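Local coordinates for protein phosphoribosylaminoimidazole carboxylase (Bombyx mori, PDB 4JA0) that probably catalyses two steps of purine biosynthesis, the carboxylation of aminoimidazole ribonucleotide and the joining of the carboxylated product to aspartate to form SAICAR, at residues I313-Q316 with Y317-T320; A328-G331 with R332-L336. One frame throughout, in Å; residues are numbered along the deposited sequence.

Contact 1: I313-Q316 with Y317-T320; sequences IMQQ and YEDT
Ile313 with Tyr317 and Met314 with Glu318 are i to i+4 pairs at the C-terminal part of helix 307-317 in the AIR carboxylase domain, where the chain turns toward strand 323-329. The backbone bonds are all weak: Tyr317 N reaches Ile313 O, Glu318 N is shared between Met314 O and Gln315 O, and Asp319 N reaches Gln316 O at 3.3 Å. Asp319 then centres an inverse gamma turn. Side by side and pointing the same way, Ile313 and Tyr317 touch through methyl CG2 and ring atom CE2 (3.9 Å). With Ile313 CG1 beside the backbone N (chi1 -64°), CG2 is left anti to that N, on the side where it meets the ring. Tyr317 OH is hydrogen-bonded to Arg299 NH1 and Asp297 OD2. Met314 crosses Glu318 at a slant, and its bent chain brings CE to 3.5 Å from Glu318 OE2. The carboxylate also forms a salt bridge through OE1 to Arg403 of the second subunit. With an alanine in place of Glu318, that arginine would probably lose this acidic partner, and Met314 CE the carboxylate that lies against it. Asp319 OD2 pairs with Arg123 of the same neighbouring subunit. Within the chain, Ile313 and Met314 lean on Phe272 and Tyr317 on Val270 of strand 267-273, while Met314 also packs against Leu340 and Asn343 of helix 336-343.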
ATOM      1  N   ILE A 313     -35.864   6.153  -9.259  1.00  5.90           N
ATOM      2  CA  ILE A 313     -36.238   5.149  -8.279  1.00  2.61           C
ATOM      3  C   ILE A 313     -36.112   5.707  -6.874  1.00  5.15           C
ATOM      4  O   ILE A 313     -36.997   5.520  -6.039  1.00  3.81           O
ATOM      5  CB  ILE A 313     -35.382   3.877  -8.416  1.00  3.87           C
ATOM      6  CG1 ILE A 313     -35.631   3.223  -9.782  1.00  5.68           C
ATOM      7  CG2 ILE A 313     -35.666   2.900  -7.286  1.00  2.18           C
ATOM      8  CD1 ILE A 313     -34.991   1.865  -9.928  1.00 10.17           C
ATOM      9  N   MET A 314     -35.048   6.457  -6.624  1.00  5.36           N
ATOM     10  CA  MET A 314     -34.868   6.999  -5.289  1.00 10.95           C
ATOM     11  C   MET A 314     -35.872   8.112  -4.995  1.00 11.96           C
ATOM     12  O   MET A 314     -36.248   8.331  -3.838  1.00  8.40           O
ATOM     13  CB  MET A 314     -33.440   7.479  -5.071  1.00  5.51           C
ATOM     14  CG  MET A 314     -33.206   8.868  -5.584  1.00 28.44           C
ATOM     15  SD  MET A 314     -32.617   9.992  -4.318  1.00 33.79           S
ATOM     16  CE  MET A 314     -33.184  11.530  -5.013  1.00 13.39           C
ATOM     17  N   GLN A 315     -36.330   8.791  -6.042  1.00  9.00           N
ATOM     18  CA  GLN A 315     -37.327   9.831  -5.847  1.00  5.18           C
ATOM     19  C   GLN A 315     -38.667   9.195  -5.475  1.00  5.90           C
ATOM     20  O   GLN A 315     -39.430   9.747  -4.679  1.00  5.59           O
ATOM     21  CB  GLN A 315     -37.444  10.716  -7.097  1.00  3.26           C
ATOM     22  CG  GLN A 315     -36.348  11.781  -7.185  1.00  6.48           C
ATOM     23  CD  GLN A 315     -36.142  12.379  -8.580  1.00  5.38           C
ATOM     24  OE1 GLN A 315     -36.575  11.829  -9.597  1.00  1.89           O
ATOM     25  NE2 GLN A 315     -35.479  13.529  -8.620  1.00  2.75           N
ATOM     26  N   GLN A 316     -38.900   7.982  -5.956  1.00  4.32           N
ATOM     27  CA  GLN A 316     -40.141   7.296  -5.647  1.00  3.37           C
ATOM     28  C   GLN A 316     -40.194   6.914  -4.185  1.00  5.27           C
ATOM     29  O   GLN A 316     -41.247   7.022  -3.567  1.00 10.18           O
ATOM     30  CB  GLN A 316     -40.310   6.070  -6.540  1.00  3.24           C
ATOM     31  CG  GLN A 316     -40.569   6.424  -7.999  1.00  0.81           C
ATOM     32  CD  GLN A 316     -40.437   5.224  -8.907  1.00  6.78           C
ATOM     33  OE1 GLN A 316     -39.950   4.169  -8.496  1.00 32.43           O
ATOM     34  NE2 GLN A 316     -40.887   5.369 -10.145  1.00 23.04           N
ATOM     35  N   TYR A 317     -39.040   6.559  -3.619  1.00 10.05           N
ATOM     36  CA  TYR A 317     -38.944   6.233  -2.199  1.00  1.96           C
ATOM     37  C   TYR A 317     -39.076   7.499  -1.352  1.00  3.26           C
ATOM     38  O   TYR A 317     -39.542   7.451  -0.215  1.00  1.80           O
ATOM     39  CB  TYR A 317     -37.641   5.479  -1.900  1.00  0.65           C
ATOM     40  CG  TYR A 317     -37.710   4.026  -2.278  1.00  0.74           C
ATOM     41  CD1 TYR A 317     -38.503   3.151  -1.554  1.00  0.86           C
ATOM     42  CD2 TYR A 317     -37.004   3.526  -3.357  1.00  1.42           C
ATOM     43  CE1 TYR A 317     -38.597   1.817  -1.886  1.00  0.67           C
ATOM     44  CE2 TYR A 317     -37.093   2.194  -3.708  1.00  0.71           C
ATOM     45  CZ  TYR A 317     -37.895   1.344  -2.965  1.00  1.17           C
ATOM     46  OH  TYR A 317     -37.999   0.008  -3.283  1.00  1.40           O
ATOM     47  N   GLU A 318     -38.701   8.632  -1.946  1.00  2.43           N
ATOM     48  CA  GLU A 318     -38.763   9.927  -1.285  1.00  2.66           C
ATOM     49  C   GLU A 318     -40.192  10.476  -1.139  1.00  7.93           C
ATOM     50  O   GLU A 318     -40.406  11.497  -0.463  1.00  6.76           O
ATOM     51  CB  GLU A 318     -37.879  10.927  -2.022  1.00  2.98           C
ATOM     52  CG  GLU A 318     -36.405  10.817  -1.670  1.00 10.21           C
ATOM     53  CD  GLU A 318     -35.592  11.993  -2.183  1.00 32.64           C
ATOM     54  OE1 GLU A 318     -34.570  12.355  -1.549  1.00 35.03           O
ATOM     55  OE2 GLU A 318     -35.986  12.566  -3.224  1.00 28.99           O
ATOM     56  N   ASP A 319     -41.153   9.803  -1.774  1.00  4.98           N
ATOM     57  CA  ASP A 319     -42.577  10.076  -1.583  1.00  3.99           C
ATOM     58  C   ASP A 319     -43.080   9.300  -0.372  1.00 12.01           C
ATOM     59  O   ASP A 319     -43.808   8.304  -0.516  1.00 13.13           O
ATOM     60  CB  ASP A 319     -43.354   9.652  -2.825  1.00  4.94           C
ATOM     61  CG  ASP A 319     -44.851   9.957  -2.746  1.00 13.33           C
ATOM     62  OD1 ASP A 319     -45.279  10.834  -1.951  1.00 12.93           O
ATOM     63  OD2 ASP A 319     -45.602   9.298  -3.506  1.00 10.58           O
ATOM     64  N   THR A 320     -42.713   9.767   0.820  1.00  8.23           N
ATOM     65  CA  THR A 320     -43.121   9.110   2.050  1.00 11.30           C
ATOM     66  C   THR A 320     -43.268  10.131   3.151  1.00  7.02           C
ATOM     67  O   THR A 320     -42.823  11.265   2.991  1.00  6.91           O
ATOM     68  CB  THR A 320     -42.047   8.065   2.494  1.00 15.50           C
ATOM     69  OG1 THR A 320     -42.505   7.342   3.648  1.00 23.09           O
ATOM     70  CG2 THR A 320     -40.696   8.751   2.802  1.00  6.57           C
TER

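Contact 2: A328-G331 with R332-L336; sequences AVAG and RSNGL. With SO4 (sulfate ion), chain G.
Ala330 CB points at the side chain of Asn334 across the loop that leaves strand 323-329, and lies 3.7 Å from Asn334 OD1 and 4.2 Å from CB of Leu336. At the turn of this loop Arg332, with a positive phi of 50°, sends its side chain away to a sulfate ion, probably taken from the crystallisation liquor. Its CB lies beside the carbonyl of the preceding Gly331, as the peptide link requires. From there the chain runs extended to NE, Arg332 CG passing sulfate O3 at 3.7 Å and CD passing the same oxygen at 3.9 Å. Arg332 NE makes the principal bond, to sulfate O3 at 3.0 Å and nearly straight (168°), and a weak, bent one to O4 (3.4 Å). The sulfate thus lies at the edge of the guanidinium; its O2 is in the guanidinium plane, 3.7 Å from Arg332 NH2, near but beyond bonding distance. NH1 is turned to the carbonyl O of Val368 of the third subunit, while Tyr379 of the fourth subunit forms a cation-pi contact with the group. Beyond the turn, Asn334 has CG opposite its backbone N (chi1 166°), and OD1 caps N of Gly337 in the first turn of the next helix. ND2 bonds to Ser365 OG and, weakly, to Asn350 OD1, so the amide is held at both its oxygen and its nitrogen. Ser333 OG bonds to Ser364 O of the third subunit. In the parallel alpha/beta fold of the AIR carboxylase (PurE) domain, the loop joins the C-terminal end of strand 323-329 to helix 336-343, within a beta-alpha-beta unit completed by strand 348-350; Val329 packs on helix 279-291 and Leu336 on Phe272 of strand 267-273.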
ATOM      1  N   ALA A 328     -26.128   1.544  -0.034  1.00  1.46           N
ATOM      2  CA  ALA A 328     -25.514   1.440  -1.364  1.00  1.75           C
ATOM      3  C   ALA A 328     -24.474   0.343  -1.450  1.00  1.50           C
ATOM      4  O   ALA A 328     -23.409   0.421  -0.813  1.00  0.78           O
ATOM      5  CB  ALA A 328     -24.906   2.777  -1.788  1.00  0.78           C
ATOM      6  N   VAL A 329     -24.780  -0.648  -2.288  1.00  1.54           N
ATOM      7  CA  VAL A 329     -23.902  -1.790  -2.529  1.00  2.66           C
ATOM      8  C   VAL A 329     -23.361  -1.804  -3.965  1.00  1.43           C
ATOM      9  O   VAL A 329     -24.059  -2.175  -4.907  1.00  1.59           O
ATOM     10  CB  VAL A 329     -24.639  -3.111  -2.245  1.00  0.81           C
ATOM     11  CG1 VAL A 329     -23.730  -4.307  -2.506  1.00  2.31           C
ATOM     12  CG2 VAL A 329     -25.145  -3.135  -0.824  1.00  1.08           C
ATOM     13  N   ALA A 330     -22.111  -1.405  -4.128  1.00  2.42           N
ATOM     14  CA  ALA A 330     -21.513  -1.361  -5.463  1.00  2.74           C
ATOM     15  C   ALA A 330     -20.059  -1.817  -5.421  1.00  1.77           C
ATOM     16  O   ALA A 330     -19.230  -1.217  -4.729  1.00  2.68           O
ATOM     17  CB  ALA A 330     -21.622   0.037  -6.060  1.00  0.56           C
ATOM     18  N   GLY A 331     -19.754  -2.885  -6.147  1.00  0.93           N
ATOM     19  CA  GLY A 331     -18.381  -3.347  -6.259  1.00  1.58           C
ATOM     20  C   GLY A 331     -17.536  -2.396  -7.098  1.00  3.35           C
ATOM     21  O   GLY A 331     -18.053  -1.397  -7.628  1.00  4.07           O
ATOM     22  N   ARG A 332     -16.238  -2.681  -7.187  1.00  1.66           N
ATOM     23  CA  ARG A 332     -15.299  -1.825  -7.902  1.00  1.03           C
ATOM     24  C   ARG A 332     -15.423  -0.363  -7.469  1.00  1.13           C
ATOM     25  O   ARG A 332     -15.683  -0.072  -6.304  1.00  1.05           O
ATOM     26  CB  ARG A 332     -15.464  -1.961  -9.418  1.00  1.39           C
ATOM     27  CG  ARG A 332     -15.124  -3.350  -9.989  1.00  1.00           C
ATOM     28  CD  ARG A 332     -15.380  -3.391 -11.486  1.00  1.80           C
ATOM     29  NE  ARG A 332     -15.118  -4.696 -12.099  1.00  1.55           N
ATOM     30  CZ  ARG A 332     -15.101  -4.911 -13.414  1.00  1.52           C
ATOM     31  NH1 ARG A 332     -15.339  -3.908 -14.262  1.00  2.37           N
ATOM     32  NH2 ARG A 332     -14.852  -6.130 -13.881  1.00  1.55           N
ATOM     33  N   SER A 333     -15.254   0.563  -8.404  1.00  2.83           N
ATOM     34  CA  SER A 333     -15.397   1.984  -8.075  1.00  5.11           C
ATOM     35  C   SER A 333     -16.874   2.356  -7.820  1.00  5.20           C
ATOM     36  O   SER A 333     -17.735   2.280  -8.701  1.00  7.15           O
ATOM     37  CB  SER A 333     -14.769   2.854  -9.172  1.00  3.15           C
ATOM     38  OG  SER A 333     -14.971   4.234  -8.934  1.00  5.69           O
ATOM     39  N   ASN A 334     -17.155   2.715  -6.579  1.00  2.17           N
ATOM     40  CA  ASN A 334     -18.511   3.015  -6.139  1.00  4.12           C
ATOM     41  C   ASN A 334     -18.909   4.462  -6.410  1.00 10.97           C
ATOM     42  O   ASN A 334     -18.451   5.387  -5.721  1.00 13.13           O
ATOM     43  CB  ASN A 334     -18.644   2.653  -4.653  1.00  2.84           C
ATOM     44  CG  ASN A 334     -19.888   3.232  -3.999  1.00  6.78           C
ATOM     45  OD1 ASN A 334     -20.941   3.400  -4.638  1.00  6.69           O
ATOM     46  ND2 ASN A 334     -19.784   3.497  -2.693  1.00  2.15           N
ATOM     47  N   GLY A 335     -19.728   4.661  -7.445  1.00  5.57           N
ATOM     48  CA  GLY A 335     -20.287   5.976  -7.711  1.00  3.16           C
ATOM     49  C   GLY A 335     -21.733   6.079  -7.259  1.00  7.08           C
ATOM     50  O   GLY A 335     -22.267   7.171  -7.091  1.00  9.08           O
ATOM     51  N   LEU A 336     -22.348   4.923  -7.033  1.00  8.41           N
ATOM     52  CA  LEU A 336     -23.755   4.807  -6.641  1.00  2.79           C
ATOM     53  C   LEU A 336     -24.062   5.494  -5.324  1.00  4.43           C
ATOM     54  O   LEU A 336     -24.977   6.320  -5.239  1.00 12.66           O
ATOM     55  CB  LEU A 336     -24.131   3.325  -6.546  1.00  3.06           C
ATOM     56  CG  LEU A 336     -25.562   2.892  -6.256  1.00  1.25           C
ATOM     57  CD1 LEU A 336     -26.506   3.534  -7.273  1.00  3.24           C
ATOM     58  CD2 LEU A 336     -25.652   1.373  -6.332  1.00  1.38           C
TER
HETATM   59  S   SO4 G 503     -13.689  -7.686 -10.369  1.00 86.35           S
HETATM   60  O1  SO4 G 503     -13.260  -8.271  -9.099  1.00 58.98           O
HETATM   61  O2  SO4 G 503     -13.771  -8.725 -11.400  1.00 31.76           O
HETATM   62  O3  SO4 G 503     -15.011  -7.064 -10.237  1.00 54.48           O
HETATM   63  O4  SO4 G 503     -12.689  -6.678 -10.731  1.00 29.01           O

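Contacts 1 and 2 follow one another along the chain at the two ends of strand 323-329: residues 313-320 lead toward it, and 328-336 take in its last two residues before running on to helix 336-343. Their centres lie 20 Å apart and they do not touch, though both have Phe272 of strand 267-273 as a neighbour. Each mixes core and surface. Contact 1 has buried Ile313, Met314 and Glu318 beside an exposed Gln316; contact 2 buries Val329, Ser333, Asn334 and Leu336 and leaves Arg332 partly exposed. The chemistry differs accordingly: weak backbone bonds of a helix end in the first, side-chain capping and anion binding in the second.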